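Local coordinates for probable manganase-dependent inorganic pyrophosphatase (PDB 3L31), which probably hydrolyses inorganic pyrophosphate with the help of manganese, its regulatory region of CBS and DRTGG domains binding the inhibitor AMP, at residues 58-63 against 178-183; 49-54 against 185-190; 7-12 against 228-233. All blocks are in the same frame, centred on the assembly; numbering follows the deposited sequence.

Contact 1 of 3, residues 58-63 against 178-183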
ATOM      1  N   ALA A  58       0.230  -0.227   7.148  1.00 41.79           N
ATOM      2  CA  ALA A  58       1.562   0.176   7.634  1.00 43.73           C
ATOM      3  C   ALA A  58       2.655  -0.443   6.774  1.00 44.16           C
ATOM      4  O   ALA A  58       3.667   0.188   6.516  1.00 44.56           O
ATOM      5  CB  ALA A  58       1.795  -0.153   9.113  1.00 43.30           C
ATOM      6  N   THR A  59       2.456  -1.662   6.303  1.00 45.21           N
ATOM      7  CA  THR A  59       3.532  -2.328   5.548  1.00 47.03           C
ATOM      8  C   THR A  59       3.866  -1.609   4.239  1.00 50.06           C
ATOM      9  O   THR A  59       5.022  -1.562   3.805  1.00 49.49           O
ATOM     10  CB  THR A  59       3.228  -3.799   5.259  1.00 45.76           C
ATOM     11  OG1 THR A  59       3.072  -4.513   6.497  1.00 43.81           O
ATOM     12  CG2 THR A  59       4.362  -4.406   4.455  1.00 43.68           C
ATOM     13  N   TYR A  60       2.854  -1.034   3.611  0.50 52.21           N
ATOM     14  CA  TYR A  60       3.076  -0.251   2.398  0.50 54.17           C
ATOM     15  C   TYR A  60       3.610   1.126   2.719  0.50 56.65           C
ATOM     16  O   TYR A  60       4.608   1.567   2.169  0.50 57.32           O
ATOM     17  CB  TYR A  60       1.777  -0.097   1.635  0.50 54.51           C
ATOM     18  CG  TYR A  60       1.159  -1.417   1.327  0.50 54.07           C
ATOM     19  CD1 TYR A  60       1.932  -2.465   0.868  0.50 53.99           C
ATOM     20  CD2 TYR A  60      -0.189  -1.617   1.494  0.50 54.13           C
ATOM     21  CE1 TYR A  60       1.377  -3.681   0.590  0.50 53.97           C
ATOM     22  CE2 TYR A  60      -0.754  -2.818   1.219  0.50 54.15           C
ATOM     23  CZ  TYR A  60       0.029  -3.853   0.766  0.50 53.66           C
ATOM     24  OH  TYR A  60      -0.539  -5.067   0.472  0.50 53.42           O
ATOM     25  N   MET A  61       2.931   1.798   3.627  1.00 58.73           N
ATOM     26  CA  MET A  61       3.233   3.218   3.923  1.00 62.61           C
ATOM     27  C   MET A  61       4.563   3.460   4.645  1.00 66.01           C
ATOM     28  O   MET A  61       5.018   4.611   4.775  1.00 68.31           O
ATOM     29  CB  MET A  61       2.112   3.843   4.787  1.00 63.47           C
ATOM     30  CG  MET A  61       0.701   3.628   4.257  1.00 63.32           C
ATOM     31  SD  MET A  61       0.473   4.392   2.652  1.00 67.53           S
ATOM     32  CE  MET A  61       0.608   6.115   3.148  1.00 61.13           C
ATOM     33  N   ASP A  62       5.170   2.396   5.153  1.00 67.84           N
ATOM     34  CA  ASP A  62       6.344   2.526   6.042  1.00 70.63           C
ATOM     35  C   ASP A  62       7.428   1.503   5.689  1.00 71.40           C
ATOM     36  O   ASP A  62       7.573   0.461   6.364  1.00 71.80           O
ATOM     37  CB  ASP A  62       5.938   2.333   7.519  1.00 71.14           C
ATOM     38  CG  ASP A  62       4.975   3.393   8.014  1.00 72.97           C
ATOM     39  OD1 ASP A  62       5.111   4.557   7.581  1.00 76.72           O
ATOM     40  OD2 ASP A  62       4.097   3.080   8.855  1.00 71.34           O
ATOM     41  N   ILE A  63       8.173   1.770   4.624  1.00 72.60           N
ATOM     42  CA  ILE A  63       9.261   0.853   4.262  1.00 72.55           C
ATOM     43  C   ILE A  63      10.475   1.563   3.658  1.00 73.74           C
ATOM     44  O   ILE A  63      10.458   2.081   2.520  1.00 73.70           O
ATOM     45  CB  ILE A  63       8.779  -0.310   3.336  1.00 70.30           C
ATOM     46  N   ILE A 178       4.848  -5.875  -6.055  1.00 33.73           N
ATOM     47  CA  ILE A 178       5.674  -6.936  -5.433  1.00 34.21           C
ATOM     48  C   ILE A 178       5.578  -7.042  -3.904  1.00 35.21           C
ATOM     49  O   ILE A 178       5.705  -8.145  -3.325  1.00 34.33           O
ATOM     50  CB  ILE A 178       7.151  -6.827  -5.869  1.00 33.88           C
ATOM     51  CG1 ILE A 178       7.902  -8.109  -5.562  1.00 33.55           C
ATOM     52  CG2 ILE A 178       7.827  -5.631  -5.289  1.00 34.32           C
ATOM     53  CD1 ILE A 178       9.050  -8.277  -6.639  1.00 31.89           C
ATOM     54  N   VAL A 179       5.322  -5.909  -3.253  1.00 35.19           N
ATOM     55  CA  VAL A 179       5.222  -5.910  -1.792  1.00 35.63           C
ATOM     56  C   VAL A 179       3.929  -6.586  -1.279  1.00 34.39           C
ATOM     57  O   VAL A 179       3.842  -6.983  -0.137  1.00 33.02           O
ATOM     58  CB  VAL A 179       5.469  -4.545  -1.217  1.00 38.05           C
ATOM     59  CG1 VAL A 179       5.118  -4.489   0.314  1.00 40.96           C
ATOM     60  CG2 VAL A 179       6.968  -4.211  -1.424  1.00 39.18           C
ATOM     61  N   GLN A 180       2.989  -6.830  -2.184  1.00 33.72           N
ATOM     62  CA  GLN A 180       1.788  -7.597  -1.882  1.00 33.65           C
ATOM     63  C   GLN A 180       1.997  -9.083  -1.718  1.00 32.73           C
ATOM     64  O   GLN A 180       1.068  -9.814  -1.305  1.00 32.46           O
ATOM     65  CB  GLN A 180       0.713  -7.349  -2.959  1.00 34.58           C
ATOM     66  CG  GLN A 180       0.410  -5.876  -2.967  1.00 37.61           C
ATOM     67  CD  GLN A 180      -0.691  -5.517  -3.889  1.00 41.28           C
ATOM     68  OE1 GLN A 180      -1.518  -6.362  -4.249  1.00 43.96           O
ATOM     69  NE2 GLN A 180      -0.702  -4.240  -4.318  1.00 44.60           N
ATOM     70  N   SER A 181       3.215  -9.502  -2.022  1.00 31.58           N
ATOM     71  CA  SER A 181       3.622 -10.901  -1.992  1.00 31.83           C
ATOM     72  C   SER A 181       3.819 -11.397  -0.584  1.00 31.54           C
ATOM     73  O   SER A 181       3.751 -12.587  -0.335  1.00 31.26           O
ATOM     74  CB  SER A 181       4.973 -11.072  -2.684  1.00 31.80           C
ATOM     75  OG  SER A 181       4.848 -10.625  -3.995  1.00 35.64           O
ATOM     76  N   LEU A 182       4.104 -10.459   0.311  1.00 31.74           N
ATOM     77  CA  LEU A 182       4.567 -10.800   1.664  1.00 31.82           C
ATOM     78  C   LEU A 182       3.603 -11.731   2.401  1.00 31.45           C
ATOM     79  O   LEU A 182       2.376 -11.574   2.298  1.00 31.78           O
ATOM     80  CB  LEU A 182       4.800  -9.543   2.529  1.00 32.13           C
ATOM     81  CG  LEU A 182       6.182  -8.867   2.633  1.00 34.35           C
ATOM     82  CD1 LEU A 182       6.978  -8.835   1.372  1.00 33.26           C
ATOM     83  CD2 LEU A 182       5.940  -7.454   3.077  1.00 35.85           C
ATOM     84  N   PRO A 183       4.152 -12.693   3.165  1.00 31.07           N
ATOM     85  CA  PRO A 183       3.275 -13.562   3.915  1.00 31.51           C
ATOM     86  C   PRO A 183       2.681 -12.869   5.121  1.00 30.23           C
ATOM     87  O   PRO A 183       3.330 -12.043   5.751  1.00 28.54           O
ATOM     88  CB  PRO A 183       4.193 -14.751   4.308  1.00 32.60           C
ATOM     89  CG  PRO A 183       5.570 -14.200   4.300  1.00 32.65           C
ATOM     90  CD  PRO A 183       5.559 -13.094   3.282  1.00 32.04           C
TER
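Tyr-60, in the last turn of helix 53-61, faces Val-179 in a short 3-10 turn, their CA atoms 7.4 Å apart, and no hydrogen bond joins the two backbones. The contact is a helix-to-loop junction between a helix of the first CBS domain and the loop between helices 171-177 and 184-187. Thr-59 turns its methyl to this side: with CG2 anti to the backbone N, it meets Leu-182 CD2 at 3.7 Å, while OG1 is used by the carbonyl of Asn-55 one helical turn back. A threonine suits the place because its two branches serve a polar and an apolar neighbour at once. Val-179 brings CG1 to the edge of the Tyr-60 ring, near the ring plane, 3.8 Å from CD1. In the conformer described, one of two modelled, the ring stacks on Tyr-60 of the second subunit, which places the junction at the dimer interface. Across the turn, Ser-181 OG and Ser-181 N reach Ile-178 O from the same face of its plane, and this double grip steadies the 3-10 turn. In that same conformer the buried Tyr-60 OH finds no polar partner and rests 3.7 Å from Gln-180 CG.

Contact 2 of 3, residues 49-54 against 185-190. With AMP (adenosine monophosphate), chain C.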
ATOM      1  N   GLY A  49      -2.097 -15.464  15.494  1.00 38.31           N
ATOM      2  CA  GLY A  49      -1.979 -14.027  15.296  1.00 36.90           C
ATOM      3  C   GLY A  49      -3.262 -13.336  14.974  1.00 36.09           C
ATOM      4  O   GLY A  49      -4.260 -13.995  14.761  1.00 36.71           O
ATOM      5  N   MET A  50      -3.224 -12.000  14.943  1.00 34.67           N
ATOM      6  CA  MET A  50      -4.273 -11.229  14.302  1.00 33.25           C
ATOM      7  C   MET A  50      -3.686 -10.391  13.210  1.00 32.81           C
ATOM      8  O   MET A  50      -2.572  -9.844  13.349  1.00 31.40           O
ATOM      9  CB  MET A  50      -5.027 -10.334  15.254  1.00 33.10           C
ATOM     10  CG  MET A  50      -5.933 -11.113  16.235  1.00 35.30           C
ATOM     11  SD  MET A  50      -7.380 -11.936  15.505  1.00 35.06           S
ATOM     12  CE  MET A  50      -8.265 -10.418  14.994  1.00 28.57           C
ATOM     13  N   LEU A  51      -4.455 -10.327  12.108  1.00 31.74           N
ATOM     14  CA  LEU A  51      -4.097  -9.530  10.963  1.00 31.52           C
ATOM     15  C   LEU A  51      -5.133  -8.462  10.716  1.00 31.79           C
ATOM     16  O   LEU A  51      -6.285  -8.776  10.349  1.00 32.04           O
ATOM     17  CB  LEU A  51      -3.971 -10.388   9.712  1.00 31.05           C
ATOM     18  CG  LEU A  51      -3.552  -9.543   8.503  1.00 32.72           C
ATOM     19  CD1 LEU A  51      -2.073  -9.177   8.574  1.00 29.67           C
ATOM     20  CD2 LEU A  51      -3.831 -10.223   7.205  1.00 33.91           C
ATOM     21  N   SER A  52      -4.712  -7.207  10.885  1.00 31.32           N
ATOM     22  CA  SER A  52      -5.561  -6.045  10.614  1.00 33.43           C
ATOM     23  C   SER A  52      -5.212  -5.359   9.354  1.00 32.89           C
ATOM     24  O   SER A  52      -4.049  -5.291   9.004  1.00 30.87           O
ATOM     25  CB  SER A  52      -5.391  -4.955  11.656  1.00 34.05           C
ATOM     26  OG  SER A  52      -5.942  -5.414  12.859  1.00 40.34           O
ATOM     27  N   THR A  53      -6.230  -4.773   8.730  1.00 34.30           N
ATOM     28  CA  THR A  53      -6.022  -3.918   7.567  1.00 35.37           C
ATOM     29  C   THR A  53      -4.990  -2.871   7.938  1.00 35.63           C
ATOM     30  O   THR A  53      -4.273  -2.398   7.083  1.00 36.48           O
ATOM     31  CB  THR A  53      -7.303  -3.168   7.127  1.00 36.80           C
ATOM     32  OG1 THR A  53      -7.733  -2.414   8.229  1.00 40.95           O
ATOM     33  CG2 THR A  53      -8.467  -4.107   6.719  1.00 36.18           C
ATOM     34  N   SER A  54      -4.897  -2.480   9.205  1.00 36.43           N
ATOM     35  CA  SER A  54      -3.880  -1.478   9.583  1.00 37.18           C
ATOM     36  C   SER A  54      -2.474  -2.006   9.467  1.00 35.68           C
ATOM     37  O   SER A  54      -1.552  -1.272   9.079  1.00 36.83           O
ATOM     38  CB  SER A  54      -4.109  -0.882  10.966  1.00 38.63           C
ATOM     39  OG  SER A  54      -4.133  -1.897  11.965  1.00 41.00           O
ATOM     40  N   ASP A 185       2.239 -13.775   8.058  1.00 33.92           N
ATOM     41  CA  ASP A 185       2.899 -13.988   9.358  1.00 37.15           C
ATOM     42  C   ASP A 185       4.038 -12.994   9.636  1.00 37.08           C
ATOM     43  O   ASP A 185       4.352 -12.731  10.772  1.00 37.50           O
ATOM     44  CB  ASP A 185       3.334 -15.448   9.602  1.00 39.04           C
ATOM     45  CG  ASP A 185       4.483 -15.861   8.745  1.00 41.85           C
ATOM     46  OD1 ASP A 185       4.685 -15.243   7.694  1.00 47.52           O
ATOM     47  OD2 ASP A 185       5.187 -16.812   9.109  1.00 48.34           O
ATOM     48  N   TYR A 186       4.581 -12.373   8.608  1.00 37.25           N
ATOM     49  CA  TYR A 186       5.583 -11.306   8.816  1.00 37.74           C
ATOM     50  C   TYR A 186       4.969  -9.969   9.292  1.00 37.46           C
ATOM     51  O   TYR A 186       5.635  -9.109   9.891  1.00 38.81           O
ATOM     52  CB  TYR A 186       6.328 -11.053   7.497  1.00 37.80           C
ATOM     53  CG  TYR A 186       7.470 -10.063   7.628  1.00 39.88           C
ATOM     54  CD1 TYR A 186       8.620 -10.374   8.356  1.00 39.91           C
ATOM     55  CD2 TYR A 186       7.371  -8.812   7.062  1.00 41.91           C
ATOM     56  CE1 TYR A 186       9.633  -9.465   8.487  1.00 42.73           C
ATOM     57  CE2 TYR A 186       8.374  -7.889   7.201  1.00 42.84           C
ATOM     58  CZ  TYR A 186       9.500  -8.219   7.908  1.00 44.29           C
ATOM     59  OH  TYR A 186      10.479  -7.257   7.995  1.00 50.43           O
ATOM     60  N   VAL A 187       3.679  -9.825   9.060  1.00 36.49           N
ATOM     61  CA  VAL A 187       2.989  -8.530   9.226  1.00 36.91           C
ATOM     62  C   VAL A 187       1.962  -8.557  10.361  1.00 35.70           C
ATOM     63  O   VAL A 187       1.599  -7.559  10.881  1.00 36.81           O
ATOM     64  CB  VAL A 187       2.285  -8.195   7.897  1.00 36.62           C
ATOM     65  CG1 VAL A 187       1.237  -7.220   8.106  1.00 39.79           C
ATOM     66  CG2 VAL A 187       3.306  -7.685   6.841  1.00 38.95           C
ATOM     67  N   MET A 188       1.486  -9.728  10.729  1.00 34.60           N
ATOM     68  CA  MET A 188       0.422  -9.847  11.705  1.00 33.65           C
ATOM     69  C   MET A 188       0.926  -9.557  13.083  1.00 34.46           C
ATOM     70  O   MET A 188       2.113  -9.694  13.356  1.00 33.15           O
ATOM     71  CB  MET A 188      -0.133 -11.261  11.691  1.00 34.33           C
ATOM     72  CG  MET A 188       0.831 -12.318  12.187  1.00 35.60           C
ATOM     73  SD  MET A 188       0.194 -13.951  11.920  1.00 34.35           S
ATOM     74  CE  MET A 188       1.341 -15.035  12.821  1.00 33.97           C
ATOM     75  N   THR A 189       0.009  -9.188  13.972  1.00 34.62           N
ATOM     76  CA  THR A 189       0.335  -9.169  15.382  1.00 35.85           C
ATOM     77  C   THR A 189       0.355 -10.583  15.983  1.00 36.87           C
ATOM     78  O   THR A 189      -0.563 -11.352  15.796  1.00 34.78           O
ATOM     79  CB  THR A 189      -0.615  -8.258  16.214  1.00 36.46           C
ATOM     80  OG1 THR A 189      -0.581  -6.951  15.666  1.00 36.78           O
ATOM     81  CG2 THR A 189      -0.149  -8.176  17.689  1.00 35.50           C
ATOM     82  N   LYS A 190       1.436 -10.862  16.717  1.00 39.84           N
ATOM     83  CA  LYS A 190       1.732 -12.166  17.373  1.00 42.58           C
ATOM     84  C   LYS A 190       1.715 -12.083  18.889  1.00 43.82           C
ATOM     85  O   LYS A 190       1.438 -13.069  19.546  1.00 44.07           O
ATOM     86  CB  LYS A 190       3.118 -12.702  16.986  1.00 43.39           C
ATOM     87  CG  LYS A 190       3.189 -13.231  15.591  1.00 46.82           C
ATOM     88  CD  LYS A 190       4.526 -13.954  15.293  1.00 50.64           C
ATOM     89  CE  LYS A 190       5.166 -13.394  14.017  1.00 52.15           C
ATOM     90  NZ  LYS A 190       5.700 -14.419  13.056  1.00 53.50           N
TER
HETATM   91  P   AMP C   1      -7.214  -3.114  14.793  1.00 47.07           P
HETATM   92  O1P AMP C   1      -8.070  -2.515  15.852  1.00 47.29           O
HETATM   93  O2P AMP C   1      -7.789  -4.425  14.381  1.00 47.11           O
HETATM   94  O3P AMP C   1      -6.904  -2.169  13.649  1.00 46.31           O
HETATM   95  O5' AMP C   1      -5.775  -3.556  15.441  1.00 46.04           O
HETATM   96  C5' AMP C   1      -4.787  -2.612  15.930  1.00 45.44           C
HETATM   97  C4' AMP C   1      -3.442  -3.318  16.160  1.00 42.81           C
HETATM   98  O4' AMP C   1      -3.627  -4.373  17.115  1.00 44.38           O
HETATM   99  C3' AMP C   1      -2.960  -4.056  14.928  1.00 41.93           C
HETATM  100  O3' AMP C   1      -1.541  -4.221  14.966  1.00 39.12           O
HETATM  101  C2' AMP C   1      -3.596  -5.440  15.023  1.00 39.40           C
HETATM  102  O2' AMP C   1      -2.816  -6.448  14.378  1.00 32.86           O
HETATM  103  C1' AMP C   1      -3.585  -5.684  16.525  1.00 39.98           C
HETATM  104  N9  AMP C   1      -4.742  -6.459  17.019  1.00 39.36           N
HETATM  105  C8  AMP C   1      -5.922  -6.540  16.381  1.00 39.19           C
HETATM  106  N7  AMP C   1      -6.810  -7.295  17.059  1.00 36.91           N
HETATM  107  C5  AMP C   1      -6.167  -7.719  18.162  1.00 37.62           C
HETATM  108  C6  AMP C   1      -6.529  -8.558  19.320  1.00 36.98           C
HETATM  109  N6  AMP C   1      -7.774  -9.071  19.371  1.00 32.80           N
HETATM  110  N1  AMP C   1      -5.596  -8.785  20.293  1.00 38.78           N
HETATM  111  C2  AMP C   1      -4.367  -8.244  20.180  1.00 41.58           C
HETATM  112  N3  AMP C   1      -3.964  -7.462  19.150  1.00 37.58           N
HETATM  113  C4  AMP C   1      -4.812  -7.150  18.151  1.00 37.89           C
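Thr-189 OG1 donates a hydrogen bond of 2.6 Å to O2' of AMP, and the backbone of the same threonine pairs with Met-50 in a single antiparallel bridge. Thr-189 N donates to Met-50 O at 2.7 Å; the nitrogen lies almost in line with the C=O bond, although the bond is bent at its hydrogen (135°). Met-50 N returns a bond to Thr-189 O with an N-H...O angle of 152°. Because the two residues form a hydrogen-bonded pair, segment 185-190 is held against strand 47-52 and the threonine hydroxyl is set beside the ribose. The CB of Met-50 points away from 185-190; bent at chi2 and chi3, the flexible chain covers one face of the adenine near N7 and C5, CG 3.9 Å from C5 of AMP. Gly-49 brings its CA to 4.0 Å from Met-188 SD, and the lack of a side chain lets Met-188 and the carbonyl of Thr-189 come in closely. On the apolar side Leu-51 has CG anti to its backbone N (chi1 -178°), which carries CD1 to 3.9 Å from Val-187 CG1. At the phosphate Ser-52 OG bonds O2P of AMP at 2.6 Å, and Ser-54 OG reaches O3P. Serines at the strand-to-helix turn thus take the phosphate, Thr-189 the ribose and Met-50 the adenine, as in the nucleotide sites of CBS pairs, or Bateman modules.

Contact 3 of 3, residues 7-12 against 228-233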
ATOM      1  N   GLU A   7     -20.618 -18.445  23.363  1.00 79.54           N
ATOM      2  CA  GLU A   7     -21.196 -19.379  22.372  1.00 81.18           C
ATOM      3  C   GLU A   7     -22.682 -19.112  22.128  1.00 82.70           C
ATOM      4  O   GLU A   7     -23.230 -19.473  21.082  1.00 83.87           O
ATOM      5  CB  GLU A   7     -20.961 -20.847  22.755  1.00 82.51           C
ATOM      6  CG  GLU A   7     -21.726 -21.345  23.990  1.00 85.13           C
ATOM      7  CD  GLU A   7     -21.158 -22.659  24.556  1.00 86.41           C
ATOM      8  OE1 GLU A   7     -19.985 -22.985  24.268  1.00 87.63           O
ATOM      9  OE2 GLU A   7     -21.877 -23.372  25.281  1.00 89.35           O
ATOM     10  N   ASP A   8     -23.303 -18.425  23.084  1.00 82.97           N
ATOM     11  CA  ASP A   8     -24.737 -18.099  23.020  1.00 84.46           C
ATOM     12  C   ASP A   8     -24.989 -16.947  22.041  1.00 84.20           C
ATOM     13  O   ASP A   8     -26.131 -16.687  21.649  1.00 85.84           O
ATOM     14  CB  ASP A   8     -25.313 -17.773  24.425  1.00 84.93           C
ATOM     15  CG  ASP A   8     -25.097 -18.920  25.440  1.00 84.11           C
ATOM     16  OD1 ASP A   8     -24.836 -20.055  25.005  1.00 82.77           O
ATOM     17  OD2 ASP A   8     -25.166 -18.682  26.660  1.00 81.46           O
ATOM     18  N   LEU A   9     -23.906 -16.285  21.633  1.00 82.40           N
ATOM     19  CA  LEU A   9     -23.977 -15.154  20.703  1.00 81.79           C
ATOM     20  C   LEU A   9     -23.923 -15.620  19.263  1.00 82.16           C
ATOM     21  O   LEU A   9     -23.688 -16.795  18.985  1.00 83.04           O
ATOM     22  CB  LEU A   9     -22.852 -14.141  20.948  1.00 79.88           C
ATOM     23  CG  LEU A   9     -22.994 -13.220  22.159  1.00 79.81           C
ATOM     24  CD1 LEU A   9     -21.746 -12.359  22.349  1.00 77.65           C
ATOM     25  CD2 LEU A   9     -24.223 -12.356  21.990  1.00 80.81           C
ATOM     26  N   GLU A  10     -24.155 -14.672  18.358  1.00 82.15           N
ATOM     27  CA  GLU A  10     -24.044 -14.910  16.910  1.00 82.51           C
ATOM     28  C   GLU A  10     -22.855 -14.121  16.397  1.00 79.83           C
ATOM     29  O   GLU A  10     -22.878 -12.894  16.381  1.00 79.82           O
ATOM     30  CB  GLU A  10     -25.328 -14.509  16.148  1.00 84.84           C
ATOM     31  CG  GLU A  10     -25.498 -15.199  14.758  1.00 86.99           C
ATOM     32  CD  GLU A  10     -26.918 -15.055  14.155  1.00 90.69           C
ATOM     33  OE1 GLU A  10     -27.878 -14.741  14.896  1.00 91.66           O
ATOM     34  OE2 GLU A  10     -27.071 -15.260  12.930  1.00 92.19           O
ATOM     35  N   MET A  11     -21.819 -14.837  15.983  1.00 77.73           N
ATOM     36  CA  MET A  11     -20.530 -14.216  15.672  1.00 74.73           C
ATOM     37  C   MET A  11     -20.079 -14.520  14.255  1.00 73.67           C
ATOM     38  O   MET A  11     -20.756 -15.212  13.506  1.00 75.04           O
ATOM     39  CB  MET A  11     -19.476 -14.739  16.643  1.00 73.20           C
ATOM     40  CG  MET A  11     -19.614 -16.226  16.846  1.00 73.99           C
ATOM     41  SD  MET A  11     -18.140 -17.023  17.458  1.00 72.35           S
ATOM     42  CE  MET A  11     -17.156 -17.026  15.967  1.00 74.06           C
ATOM     43  N   ASP A  12     -18.904 -14.015  13.908  1.00 71.25           N
ATOM     44  CA  ASP A  12     -18.296 -14.304  12.599  1.00 70.18           C
ATOM     45  C   ASP A  12     -17.478 -15.604  12.650  1.00 68.54           C
ATOM     46  O   ASP A  12     -16.386 -15.646  13.237  1.00 66.84           O
ATOM     47  CB  ASP A  12     -17.436 -13.127  12.119  1.00 69.15           C
ATOM     48  CG  ASP A  12     -18.267 -11.873  11.777  1.00 71.26           C
ATOM     49  OD1 ASP A  12     -19.522 -11.953  11.675  1.00 75.43           O
ATOM     50  OD2 ASP A  12     -17.659 -10.794  11.612  1.00 72.24           O
ATOM     51  N   GLY A 228     -13.650 -18.675  15.376  1.00 53.98           N
ATOM     52  CA  GLY A 228     -14.126 -17.452  14.739  1.00 52.94           C
ATOM     53  C   GLY A 228     -13.633 -16.196  15.434  1.00 52.05           C
ATOM     54  O   GLY A 228     -12.547 -16.198  16.042  1.00 50.40           O
ATOM     55  N   SER A 229     -14.432 -15.125  15.328  1.00 51.55           N
ATOM     56  CA  SER A 229     -14.150 -13.905  16.038  1.00 50.92           C
ATOM     57  C   SER A 229     -15.399 -13.064  16.369  1.00 51.96           C
ATOM     58  O   SER A 229     -16.465 -13.207  15.786  1.00 52.19           O
ATOM     59  CB  SER A 229     -13.138 -13.073  15.254  1.00 49.98           C
ATOM     60  OG  SER A 229     -13.785 -12.201  14.368  1.00 49.98           O
ATOM     61  N   ILE A 230     -15.222 -12.185  17.331  1.00 51.53           N
ATOM     62  CA  ILE A 230     -16.310 -11.373  17.835  1.00 53.51           C
ATOM     63  C   ILE A 230     -15.989  -9.885  17.855  1.00 53.01           C
ATOM     64  O   ILE A 230     -14.856  -9.475  18.060  1.00 50.93           O
ATOM     65  CB  ILE A 230     -16.645 -11.794  19.281  1.00 54.68           C
ATOM     66  CG1 ILE A 230     -17.674 -12.907  19.276  1.00 57.79           C
ATOM     67  CG2 ILE A 230     -17.299 -10.673  20.031  1.00 56.18           C
ATOM     68  CD1 ILE A 230     -19.093 -12.371  19.471  1.00 58.09           C
ATOM     69  N   ALA A 231     -17.005  -9.065  17.673  1.00 55.11           N
ATOM     70  CA  ALA A 231     -16.808  -7.628  17.829  1.00 55.67           C
ATOM     71  C   ALA A 231     -17.824  -7.073  18.796  1.00 57.92           C
ATOM     72  O   ALA A 231     -18.785  -7.741  19.140  1.00 59.06           O
ATOM     73  CB  ALA A 231     -16.875  -6.935  16.493  1.00 55.46           C
ATOM     74  N   ARG A 232     -17.544  -5.865  19.272  1.00 59.31           N
ATOM     75  CA  ARG A 232     -18.452  -5.111  20.133  1.00 61.77           C
ATOM     76  C   ARG A 232     -19.874  -5.208  19.580  1.00 64.53           C
ATOM     77  O   ARG A 232     -20.846  -5.273  20.326  1.00 65.75           O
ATOM     78  CB  ARG A 232     -18.013  -3.636  20.268  1.00 61.62           C
ATOM     79  CG  ARG A 232     -16.932  -3.422  21.320  1.00 60.70           C
ATOM     80  CD  ARG A 232     -16.217  -2.070  21.246  1.00 61.27           C
ATOM     81  NE  ARG A 232     -14.869  -2.153  21.826  1.00 62.28           N
ATOM     82  CZ  ARG A 232     -13.784  -2.544  21.135  1.00 64.53           C
ATOM     83  NH1 ARG A 232     -13.894  -2.865  19.843  1.00 62.87           N
ATOM     84  NH2 ARG A 232     -12.586  -2.627  21.717  1.00 65.05           N
ATOM     85  N   PHE A 233     -19.961  -5.262  18.256  1.00 66.09           N
ATOM     86  CA  PHE A 233     -21.244  -5.258  17.533  1.00 69.03           C
ATOM     87  C   PHE A 233     -22.109  -6.484  17.810  1.00 69.93           C
ATOM     88  O   PHE A 233     -23.312  -6.447  17.636  1.00 71.65           O
ATOM     89  CB  PHE A 233     -21.018  -5.142  16.011  1.00 69.41           C
ATOM     90  CG  PHE A 233     -22.270  -5.369  15.187  1.00 74.39           C
ATOM     91  CD1 PHE A 233     -23.094  -4.298  14.827  1.00 79.38           C
ATOM     92  CD2 PHE A 233     -22.626  -6.645  14.766  1.00 77.85           C
ATOM     93  CE1 PHE A 233     -24.247  -4.497  14.056  1.00 81.82           C
ATOM     94  CE2 PHE A 233     -23.790  -6.852  13.994  1.00 80.90           C
ATOM     95  CZ  PHE A 233     -24.591  -5.776  13.639  1.00 82.37           C
TER
HETATM   96  O   HOH W   1     -15.706 -10.410  14.410  1.00 46.67           O
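Met-11 CB packs against Ile-230 CG1, 3.7 Å away, just beside a single antiparallel bridge between Asp-12 and Ser-229. That hydrogen-bonded pair ties the N-terminal chain to the edge of strand 226-230: Ser-229 N donates to Asp-12 O at 2.9 Å with an N-H...O angle of 160°, and Asp-12 N reaches back to Ser-229 O. In Met-11, CG sits between the backbone N and the carbonyl carbon (chi1 43°), and the chain then bends at chi3, so the methyl folds back over the strand. Its CE comes to 3.3 Å from Gly-228 CA, tighter than usual carbon packing. Gly-228 suits the spot because a side chain there would meet both this methyl and the carbonyl of Asp-12. Ile-230 has CG2 anti to its backbone N, which leaves the CG1 branch for the incoming segment. Its chi2, at -96°, is off a staggered value and places CD1 against both Met-11 CB and Leu-9. Ile-230 CD1 stands 3.9 Å from Leu-9 CD1. Leu-9 and Ile-230 cross at about a right angle, and Val-202 and Met-209 of helix 202-210 extend this apolar patch. Ser-229, next to Ile-230 in the strand, points its CB away from 7-12. Its OG lies 2.6 Å from a water, which gives Asp-12 OD2 a weak bond, linking the aspartate to the serine without direct contact of their polar ends. The segment leading into one CBS repeat thus pairs by a single bridge with the edge strand of the other, consistent with the intertwined repeats of a CBS pair.

Along the chain the three contacts are nested: contact 1 lies inside the loop closed by contact 2, and both lie inside the loop closed by contact 3, which joins segments near the two ends of the modelled chain. Contacts 1 and 2 share helix 53-61, have centres about 12 Å apart and touch where Thr-59 packs on Val-187. Contact 3 is more distant, its centre about 20 Å from that of contact 2 and about 30 Å from that of contact 1. Contacts 2 and 3 each pair one CBS repeat with the other, whereas contact 1 joins the first repeat to the loop after helix 171-177. Helix 53-61 thus joins the AMP site to the dimer interface.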